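Local coordinates for protein of unknown function with a Fic domain (Bacteroides thetaiotaomicron VPI-5482, PDB 3CUC), which is of unknown function but carries a Fic domain, a mainly helical fold that includes the signature sequence of the Fic/DOC family, at residues 30-35 against 79-84; 54-59 against 72-77; 98-103 against 204-209. All blocks are in the same frame, centred on the assembly; numbering follows the deposited sequence. Where two conformers were deposited one is given.

Contact 1 (30-35 against 79-84); sequences DKFKLE and VGLEMI
Lys33 on helix 22-42 and Leu81 on helix 68-89 face each other with their CA atoms 8.1 Å apart, the closest backbone approach between 30-35 and 79-84. Leu81 does most of the bridging. Its CB points at the other helix, and with CG swung anti to the backbone N (chi1 171°) the two methyls are pushed out into the gap between Phe32 and Lys33. CD1 of Leu81 sits in the ring plane of Phe32, at the ring edge, 4.0 Å from Phe32 CE2. The other methyl is shared: Leu81 CD2 meets Phe32 CE2 obliquely at 4.0 Å, and Leu81 CD2 also lies 4.1 Å from Lys33 CG. The contact is thus one forked side chain set against an aromatic rim and the start of a lysine chain, with no hydrogen bond across it. Both helices belong to the helical bundle of this Fic-domain protein: Phe32 and Ile84 both touch Asn208 on helix 199-213, while Phe32 and Leu81 both touch Met218 from a loop. Phe32 also meets the ring of Phe36, one turn further along its own helix, with the planes about 10° apart. Beyond CG the lysine leaves the apolar patch, bending at chi3 (77°), and Lys33 NZ ends 6.2 Å from Glu82 OE2. That separation is too long for a salt bridge, though the opposite charges may attract weakly; Glu82 OE2 instead pairs with Lys85.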
loop_
_atom_site.group_PDB
_atom_site.type_symbol
_atom_site.label_atom_id
_atom_site.label_comp_id
_atom_site.label_asym_id
_atom_site.label_seq_id
_atom_site.Cartn_x
_atom_site.Cartn_y
_atom_site.Cartn_z
ATOM N N ASP A 30 -0.594 -7.705 -15.518
ATOM C CA ASP A 30 -1.995 -7.402 -15.815
ATOM C C ASP A 30 -2.902 -7.821 -14.657
ATOM O O ASP A 30 -3.693 -7.016 -14.168
ATOM C CB ASP A 30 -2.446 -8.077 -17.114
ATOM C CG ASP A 30 -1.916 -7.376 -18.369
ATOM O OD1 ASP A 30 -1.388 -6.247 -18.282
ATOM O OD2 ASP A 30 -2.035 -7.960 -19.462
ATOM N N LYS A 31 -2.761 -9.064 -14.197
ATOM C CA LYS A 31 -3.569 -9.552 -13.085
ATOM C C LYS A 31 -3.364 -8.708 -11.831
ATOM O O LYS A 31 -4.330 -8.385 -11.134
ATOM C CB LYS A 31 -3.274 -11.019 -12.755
ATOM C CG LYS A 31 -4.409 -11.670 -11.947
ATOM C CD LYS A 31 -3.961 -12.886 -11.131
ATOM C CE LYS A 31 -5.109 -13.435 -10.257
ATOM N NZ LYS A 31 -6.306 -13.844 -11.056
ATOM N N PHE A 32 -2.117 -8.350 -11.536
ATOM C CA PHE A 32 -1.844 -7.578 -10.333
ATOM C C PHE A 32 -2.477 -6.180 -10.394
ATOM O O PHE A 32 -3.131 -5.746 -9.438
ATOM C CB PHE A 32 -0.347 -7.458 -10.061
ATOM C CG PHE A 32 -0.039 -6.495 -8.966
ATOM C CD1 PHE A 32 -0.165 -6.874 -7.645
ATOM C CD2 PHE A 32 0.300 -5.187 -9.257
ATOM C CE1 PHE A 32 0.086 -5.979 -6.632
ATOM C CE2 PHE A 32 0.546 -4.282 -8.252
ATOM C CZ PHE A 32 0.437 -4.676 -6.936
ATOM N N LYS A 33 -2.273 -5.484 -11.509
ATOM C CA LYS A 33 -2.844 -4.146 -11.714
ATOM C C LYS A 33 -4.346 -4.155 -11.451
ATOM O O LYS A 33 -4.905 -3.273 -10.791
ATOM C CB LYS A 33 -2.597 -3.674 -13.152
ATOM C CG LYS A 33 -2.823 -2.182 -13.367
ATOM C CD LYS A 33 -2.402 -1.735 -14.772
ATOM C CE LYS A 33 -3.441 -2.137 -15.822
ATOM N NZ LYS A 33 -3.157 -1.541 -17.157
ATOM N N LEU A 34 -4.982 -5.184 -11.982
ATOM C CA LEU A 34 -6.406 -5.352 -11.851
ATOM C C LEU A 34 -6.785 -5.525 -10.376
ATOM O O LEU A 34 -7.574 -4.756 -9.815
ATOM C CB LEU A 34 -6.828 -6.590 -12.645
ATOM C CG LEU A 34 -8.181 -6.560 -13.332
ATOM C CD1 LEU A 34 -9.276 -6.087 -12.371
ATOM C CD2 LEU A 34 -8.072 -5.680 -14.583
ATOM N N GLU A 35 -6.190 -6.531 -9.746
ATOM C CA GLU A 35 -6.583 -6.920 -8.401
ATOM C C GLU A 35 -6.199 -5.899 -7.342
ATOM O O GLU A 35 -6.933 -5.705 -6.370
ATOM C CB GLU A 35 -5.992 -8.285 -8.055
ATOM C CG GLU A 35 -6.564 -9.402 -8.926
ATOM C CD GLU A 35 -6.849 -10.676 -8.154
ATOM O OE1 GLU A 35 -6.055 -11.023 -7.249
ATOM O OE2 GLU A 35 -7.877 -11.326 -8.452
ATOM N N VAL A 79 -2.824 5.446 -11.869
ATOM C CA VAL A 79 -1.743 6.385 -12.171
ATOM C C VAL A 79 -0.801 6.410 -10.969
ATOM O O VAL A 79 0.417 6.443 -11.127
ATOM C CB VAL A 79 -2.275 7.816 -12.498
ATOM C CG1 VAL A 79 -1.129 8.811 -12.606
ATOM C CG2 VAL A 79 -3.100 7.802 -13.787
ATOM N N GLY A 80 -1.377 6.367 -9.770
ATOM C CA GLY A 80 -0.597 6.252 -8.545
ATOM C C GLY A 80 0.287 5.020 -8.523
ATOM O O GLY A 80 1.446 5.104 -8.136
ATOM N N LEU A 81 -0.257 3.874 -8.927
ATOM C CA LEU A 81 0.534 2.634 -8.984
ATOM C C LEU A 81 1.720 2.812 -9.931
ATOM O O LEU A 81 2.857 2.522 -9.570
ATOM C CB LEU A 81 -0.324 1.435 -9.422
ATOM C CG LEU A 81 0.405 0.115 -9.728
ATOM C CD1 LEU A 81 1.195 -0.347 -8.515
ATOM C CD2 LEU A 81 -0.566 -0.977 -10.195
ATOM N N GLU A 82 1.457 3.320 -11.127
ATOM C CA GLU A 82 2.526 3.628 -12.075
ATOM C C GLU A 82 3.595 4.530 -11.454
ATOM O O GLU A 82 4.789 4.303 -11.653
ATOM C CB GLU A 82 1.961 4.260 -13.359
ATOM C CG GLU A 82 1.410 3.246 -14.357
ATOM C CD GLU A 82 2.391 2.118 -14.648
ATOM O OE1 GLU A 82 3.595 2.406 -14.849
ATOM O OE2 GLU A 82 1.962 0.944 -14.664
HETATM N N MSE A 83 3.161 5.533 -10.693
HETATM C CA MSE A 83 4.080 6.439 -10.014
HETATM C C MSE A 83 4.998 5.698 -9.056
HETATM O O MSE A 83 6.202 5.896 -9.106
HETATM C CB MSE A 83 3.327 7.544 -9.262
HETATM C CG MSE A 83 2.870 8.685 -10.153
HETATM SE SE MSE A 83 1.740 9.898 -9.197
HETATM C CE MSE A 83 2.930 10.374 -7.719
ATOM N N ILE A 84 4.451 4.850 -8.189
ATOM C CA ILE A 84 5.303 4.174 -7.207
ATOM C C ILE A 84 6.257 3.189 -7.881
ATOM O O ILE A 84 7.378 3.013 -7.414
ATOM C CB ILE A 84 4.524 3.470 -6.062
ATOM C CG1 ILE A 84 3.623 2.359 -6.599
ATOM C CG2 ILE A 84 3.720 4.490 -5.248
ATOM C CD1 ILE A 84 3.335 1.279 -5.579
#

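Contact 2 (54-59 against 72-77); sequences KLLLMF and EEMKAH
This contact joins two successive helices linked by a loop: the short helix 50-59 packs across helix 68-89, its successor in the chain, at the edge of the Fic-domain protein. Leu56 is the residue that crosses the gap. Its CB points at helix 68-89, and CG lies anti to the backbone N (chi1 175°), which carries the CD2 methyl onto the base of Met74, modelled as selenomethionine. Leu56 CD2 is 3.8 Å from Met74 CG and about as close to its CB, so the methyl rests on the first two carbons of the side chain and not on the selenium. The Met74 chain bends at chi2 (65°) and again at chi3, which takes the selenium away from Leu56; its side chain also touches Asn46 and Leu48 in a loop and Asn41 on helix 22-42. Leu56 touches Tyr71 as well, on the same helix as Met74. Next to Leu56, Leu57 covers the helix from one side without reaching van der Waals contact: its CD2 stays 4.8 Å from Met74 O.

Glu73 makes salt bridges to Lys69 and to Arg201, the arginine of the GNGR portion of the Fic signature, and His77 ND1 hydrogen-bonds Asn37. The exposed Lys75 sends its ammonium group away from helix 50-59 and offers mainly its root: Leu56 CD2 lies 4.0 Å from Lys75 N and 4.4 Å from Lys75 CB.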
loop_
_atom_site.group_PDB
_atom_site.type_symbol
_atom_site.label_atom_id
_atom_site.label_comp_id
_atom_site.label_asym_id
_atom_site.label_seq_id
_atom_site.Cartn_x
_atom_site.Cartn_y
_atom_site.Cartn_z
ATOM N N LYS A 54 -12.300 -3.894 -14.519
ATOM C CA LYS A 54 -11.487 -4.551 -15.553
ATOM C C LYS A 54 -11.627 -3.874 -16.909
ATOM O O LYS A 54 -10.631 -3.536 -17.539
ATOM C CB LYS A 54 -11.900 -6.013 -15.694
ATOM C CG LYS A 54 -11.103 -6.810 -16.729
ATOM C CD LYS A 54 -11.590 -8.268 -16.801
ATOM C CE LYS A 54 -10.434 -9.265 -16.976
ATOM N NZ LYS A 54 -10.819 -10.643 -16.538
ATOM N N LEU A 55 -12.867 -3.683 -17.351
ATOM C CA LEU A 55 -13.140 -2.982 -18.604
ATOM C C LEU A 55 -12.628 -1.530 -18.621
ATOM O O LEU A 55 -12.384 -0.973 -19.697
ATOM C CB LEU A 55 -14.638 -3.015 -18.922
ATOM C CG LEU A 55 -15.193 -4.372 -19.372
ATOM C CD1 LEU A 55 -16.717 -4.377 -19.397
ATOM C CD2 LEU A 55 -14.640 -4.749 -20.739
ATOM N N LEU A 56 -12.470 -0.912 -17.449
ATOM C CA LEU A 56 -11.833 0.402 -17.367
ATOM C C LEU A 56 -10.325 0.308 -17.615
ATOM O O LEU A 56 -9.793 0.987 -18.486
ATOM C CB LEU A 56 -12.081 1.068 -16.009
ATOM C CG LEU A 56 -11.342 2.405 -15.802
ATOM C CD1 LEU A 56 -12.018 3.524 -16.580
ATOM C CD2 LEU A 56 -11.237 2.768 -14.330
ATOM N N LEU A 57 -9.640 -0.517 -16.838
ATOM C CA LEU A 57 -8.179 -0.569 -16.889
ATOM C C LEU A 57 -7.599 -1.243 -18.137
ATOM O O LEU A 57 -6.494 -0.904 -18.539
ATOM C CB LEU A 57 -7.640 -1.269 -15.649
ATOM C CG LEU A 57 -7.832 -0.491 -14.353
ATOM C CD1 LEU A 57 -7.506 -1.374 -13.160
ATOM C CD2 LEU A 57 -6.956 0.758 -14.385
HETATM N N MSE A 58 -8.336 -2.185 -18.729
HETATM C CA MSE A 58 -7.845 -2.898 -19.901
HETATM C C MSE A 58 -8.302 -2.260 -21.202
HETATM O O MSE A 58 -7.599 -2.340 -22.190
HETATM C CB MSE A 58 -8.277 -4.364 -19.854
HETATM C CG MSE A 58 -7.692 -5.136 -18.668
HETATM SE SE MSE A 58 -5.727 -5.199 -18.611
HETATM C CE MSE A 58 -5.376 -6.029 -20.426
ATOM N N PHE A 59 -9.468 -1.625 -21.202
ATOM C CA PHE A 59 -10.020 -1.038 -22.430
ATOM C C PHE A 59 -10.441 0.431 -22.338
ATOM O O PHE A 59 -10.843 1.007 -23.340
ATOM C CB PHE A 59 -11.243 -1.850 -22.881
ATOM C CG PHE A 59 -10.930 -3.274 -23.245
ATOM C CD1 PHE A 59 -10.792 -4.239 -22.252
ATOM C CD2 PHE A 59 -10.787 -3.651 -24.577
ATOM C CE1 PHE A 59 -10.497 -5.559 -22.573
ATOM C CE2 PHE A 59 -10.499 -4.965 -24.911
ATOM C CZ PHE A 59 -10.354 -5.925 -23.905
ATOM N N GLU A 72 -13.098 7.834 -11.970
ATOM C CA GLU A 72 -11.951 8.726 -11.865
ATOM C C GLU A 72 -10.990 8.276 -10.768
ATOM O O GLU A 72 -9.799 8.229 -11.033
ATOM C CB GLU A 72 -12.360 10.183 -11.632
ATOM C CG GLU A 72 -13.397 10.776 -12.598
ATOM C CD GLU A 72 -12.869 11.060 -13.991
ATOM O OE1 GLU A 72 -11.807 10.511 -14.364
ATOM O OE2 GLU A 72 -13.537 11.842 -14.719
ATOM N N GLU A 73 -11.477 7.943 -9.560
ATOM C CA GLU A 73 -10.580 7.551 -8.464
ATOM C C GLU A 73 -9.867 6.248 -8.805
ATOM O O GLU A 73 -8.679 6.093 -8.535
ATOM C CB GLU A 73 -11.313 7.424 -7.117
ATOM C CG GLU A 73 -11.630 8.751 -6.450
ATOM C CD GLU A 73 -12.048 8.602 -4.997
ATOM O OE1 GLU A 73 -11.891 7.503 -4.424
ATOM O OE2 GLU A 73 -12.535 9.601 -4.426
HETATM N N MSE A 74 -10.604 5.316 -9.399
HETATM C CA MSE A 74 -10.044 4.037 -9.806
HETATM C C MSE A 74 -8.951 4.282 -10.814
HETATM O O MSE A 74 -7.875 3.719 -10.716
HETATM C CB MSE A 74 -11.126 3.134 -10.402
HETATM C CG MSE A 74 -10.678 1.711 -10.702
HETATM SE SE MSE A 74 -10.212 0.730 -9.109
HETATM C CE MSE A 74 -11.967 0.226 -8.546
ATOM N N LYS A 75 -9.216 5.147 -11.779
ATOM C CA LYS A 75 -8.216 5.507 -12.793
ATOM C C LYS A 75 -7.011 6.240 -12.191
ATOM O O LYS A 75 -5.874 5.987 -12.569
ATOM C CB LYS A 75 -8.863 6.401 -13.855
ATOM C CG LYS A 75 -7.998 6.720 -15.084
ATOM C CD LYS A 75 -8.564 7.933 -15.827
ATOM C CE LYS A 75 -8.041 8.045 -17.260
ATOM N NZ LYS A 75 -8.644 9.222 -17.960
ATOM N N ALA A 76 -7.271 7.158 -11.263
ATOM C CA ALA A 76 -6.220 7.962 -10.643
ATOM C C ALA A 76 -5.317 7.082 -9.777
ATOM O O ALA A 76 -4.097 7.256 -9.765
ATOM C CB ALA A 76 -6.829 9.081 -9.815
ATOM N N HIS A 77 -5.921 6.135 -9.062
ATOM C CA HIS A 77 -5.171 5.174 -8.264
ATOM C C HIS A 77 -4.221 4.351 -9.128
ATOM O O HIS A 77 -3.118 4.017 -8.700
ATOM C CB HIS A 77 -6.118 4.244 -7.511
ATOM C CG HIS A 77 -5.420 3.313 -6.577
ATOM N ND1 HIS A 77 -4.934 2.090 -6.979
ATOM C CD2 HIS A 77 -5.117 3.429 -5.262
ATOM C CE1 HIS A 77 -4.367 1.487 -5.950
ATOM N NE2 HIS A 77 -4.465 2.277 -4.895
#

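Contact 3 (98-103 against 204-209); sequences SFIREL and RLLVNF
Ile100 and Leu103, one turn apart on helix 97-107, do the touching here, against Leu206 and Leu205 of helix 199-213. Going along 98-103, Phe99 comes first: its CB points at the partner helix, but the ring stops short, with Phe99 CE2 4.7 Å from Phe209 CD1. Ile100 follows. Its CB is directed to one flank of the partner, yet the ethyl arm returns to the interface, bringing Ile100 CG1 to 4.3 Å from Leu206 CD2; the CA atoms of this pair stand 8.7 Å apart. Ile100 also touches Phe195, the phenylalanine of the HPF segment that opens the Fic signature; the signature runs on into helix 199-213, and Arg204 is its closing arginine. Arg204 NE forms a hydrogen bond with Ser40 and Arg204 NH2 a salt bridge with Glu44, and the Glu44 pairing is consistent with the inhibitory glutamate motif found in many Fic proteins. Last comes Leu103, whose CB aims at helix 199-213. Its branch carbon receives the partner leucine: Leu205 CD1 lies 4.2 Å from Leu103 CG, the two side chains crossing at a slant, and the CA atoms of Leu103 and Leu205 are 9.0 Å apart. Leu205 reaches it with CG anti to the carbonyl carbon (chi1 -82°). Phe99 and Leu103 also touch Met83 of helix 68-89, and Leu206 touches Leu185 and Tyr189 of helix 178-192.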
loop_
_atom_site.group_PDB
_atom_site.type_symbol
_atom_site.label_atom_id
_atom_site.label_comp_id
_atom_site.label_asym_id
_atom_site.label_seq_id
_atom_site.Cartn_x
_atom_site.Cartn_y
_atom_site.Cartn_z
ATOM N N SER A 98 7.473 15.128 -0.614
ATOM C CA SER A 98 6.840 15.677 -1.815
ATOM C C SER A 98 6.268 14.595 -2.718
ATOM O O SER A 98 5.228 14.804 -3.342
ATOM C CB SER A 98 7.810 16.557 -2.600
ATOM O OG SER A 98 9.109 16.000 -2.603
ATOM N N PHE A 99 6.928 13.438 -2.785
ATOM C CA PHE A 99 6.393 12.322 -3.565
ATOM C C PHE A 99 5.084 11.824 -2.961
ATOM O O PHE A 99 4.132 11.554 -3.694
ATOM C CB PHE A 99 7.392 11.161 -3.668
ATOM C CG PHE A 99 6.830 9.942 -4.367
ATOM C CD1 PHE A 99 6.639 9.947 -5.745
ATOM C CD2 PHE A 99 6.478 8.801 -3.646
ATOM C CE1 PHE A 99 6.112 8.836 -6.393
ATOM C CE2 PHE A 99 5.948 7.689 -4.286
ATOM C CZ PHE A 99 5.768 7.702 -5.661
ATOM N N ILE A 100 5.038 11.717 -1.634
ATOM C CA ILE A 100 3.852 11.217 -0.940
ATOM C C ILE A 100 2.685 12.183 -1.126
ATOM O O ILE A 100 1.545 11.762 -1.329
ATOM C CB ILE A 100 4.117 11.000 0.565
ATOM C CG1 ILE A 100 5.192 9.931 0.773
ATOM C CG2 ILE A 100 2.843 10.560 1.271
ATOM C CD1 ILE A 100 5.687 9.835 2.195
ATOM N N ARG A 101 2.990 13.474 -1.072
ATOM C CA ARG A 101 1.990 14.518 -1.272
ATOM C C ARG A 101 1.446 14.476 -2.700
ATOM O O ARG A 101 0.240 14.561 -2.911
ATOM C CB ARG A 101 2.586 15.896 -0.961
ATOM C CG ARG A 101 3.042 16.071 0.496
ATOM C CD ARG A 101 4.069 17.195 0.652
ATOM N NE ARG A 101 3.397 18.486 0.733
ATOM C CZ ARG A 101 2.936 19.035 1.855
ATOM N NH1 ARG A 101 3.087 18.427 3.023
ATOM N NH2 ARG A 101 2.321 20.208 1.809
ATOM N N GLU A 102 2.338 14.326 -3.674
ATOM C CA GLU A 102 1.935 14.201 -5.073
ATOM C C GLU A 102 1.084 12.946 -5.288
ATOM O O GLU A 102 0.188 12.924 -6.132
ATOM C CB GLU A 102 3.171 14.162 -5.985
ATOM C CG GLU A 102 2.862 14.217 -7.483
ATOM C CD GLU A 102 2.183 15.513 -7.899
ATOM O OE1 GLU A 102 2.790 16.587 -7.709
ATOM O OE2 GLU A 102 1.045 15.464 -8.417
ATOM N N LEU A 103 1.375 11.906 -4.515
ATOM C CA LEU A 103 0.616 10.662 -4.565
ATOM C C LEU A 103 -0.822 10.903 -4.117
ATOM O O LEU A 103 -1.764 10.442 -4.759
ATOM C CB LEU A 103 1.279 9.603 -3.675
ATOM C CG LEU A 103 1.151 8.127 -4.067
ATOM C CD1 LEU A 103 1.517 7.881 -5.533
ATOM C CD2 LEU A 103 2.029 7.289 -3.153
ATOM N N ARG A 204 -0.946 1.394 1.534
ATOM C CA ARG A 204 -0.808 0.177 0.748
ATOM C C ARG A 204 0.052 0.397 -0.484
ATOM O O ARG A 204 0.766 -0.509 -0.920
ATOM C CB ARG A 204 -2.180 -0.374 0.372
ATOM C CG ARG A 204 -2.901 -1.000 1.563
ATOM C CD ARG A 204 -4.206 -1.661 1.159
ATOM N NE ARG A 204 -5.198 -0.662 0.751
ATOM C CZ ARG A 204 -5.958 0.054 1.583
ATOM N NH1 ARG A 204 -5.876 -0.099 2.898
ATOM N NH2 ARG A 204 -6.811 0.932 1.089
ATOM N N LEU A 205 -0.008 1.603 -1.038
ATOM C CA LEU A 205 0.887 1.985 -2.130
ATOM C C LEU A 205 2.341 2.018 -1.660
ATOM O O LEU A 205 3.232 1.592 -2.382
ATOM C CB LEU A 205 0.479 3.343 -2.730
ATOM C CG LEU A 205 -0.665 3.301 -3.751
ATOM C CD1 LEU A 205 -1.234 4.690 -3.980
ATOM C CD2 LEU A 205 -0.200 2.689 -5.066
ATOM N N LEU A 206 2.570 2.523 -0.452
ATOM C CA LEU A 206 3.918 2.605 0.106
ATOM C C LEU A 206 4.497 1.212 0.365
ATOM O O LEU A 206 5.699 1.008 0.207
ATOM C CB LEU A 206 3.943 3.454 1.388
ATOM C CG LEU A 206 3.711 4.961 1.218
ATOM C CD1 LEU A 206 3.492 5.622 2.567
ATOM C CD2 LEU A 206 4.871 5.629 0.470
ATOM N N VAL A 207 3.652 0.257 0.747
ATOM C CA VAL A 207 4.110 -1.118 0.925
ATOM C C VAL A 207 4.670 -1.615 -0.390
ATOM O O VAL A 207 5.799 -2.098 -0.456
ATOM C CB VAL A 207 2.982 -2.071 1.355
ATOM C CG1 VAL A 207 3.410 -3.525 1.163
ATOM C CG2 VAL A 207 2.580 -1.810 2.794
ATOM N N ASN A 208 3.877 -1.479 -1.444
ATOM C CA ASN A 208 4.279 -1.980 -2.746
ATOM C C ASN A 208 5.423 -1.184 -3.362
ATOM O O ASN A 208 6.154 -1.706 -4.211
ATOM C CB ASN A 208 3.071 -2.071 -3.679
ATOM C CG ASN A 208 2.153 -3.234 -3.322
ATOM O OD1 ASN A 208 2.593 -4.246 -2.771
ATOM N ND2 ASN A 208 0.875 -3.095 -3.637
ATOM N N PHE A 209 5.601 0.058 -2.913
ATOM C CA PHE A 209 6.782 0.833 -3.284
ATOM C C PHE A 209 8.031 0.137 -2.761
ATOM O O PHE A 209 8.990 -0.073 -3.496
ATOM C CB PHE A 209 6.693 2.257 -2.735
ATOM C CG PHE A 209 7.994 3.015 -2.772
ATOM C CD1 PHE A 209 8.387 3.700 -3.915
ATOM C CD2 PHE A 209 8.813 3.064 -1.654
ATOM C CE1 PHE A 209 9.582 4.415 -3.946
ATOM C CE2 PHE A 209 10.007 3.771 -1.677
ATOM C CZ PHE A 209 10.391 4.450 -2.829
#

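How the contacts relate
All three contacts are apolar and without hydrogen bonds across them, but they grow more buried from contact 2 to contact 3. Contact 3 is the deepest, its centre about 8 Å from the centre of the chain, and its touching pairs are all aliphatic; contact 1, with its centre about 11 Å from that point, adds a ring edge and a lysine stem; contact 2, its centre about 17 Å from it, is partly open, with an exposed lysine beside it. Helix 68-89 serves both contact 1 and contact 2, and through Met83 and Ile84 it also packs on the two helices of contact 3. Leu34 ties contact 1 to contact 2, its CD2 lying 3.7 Å from Lys54 CA.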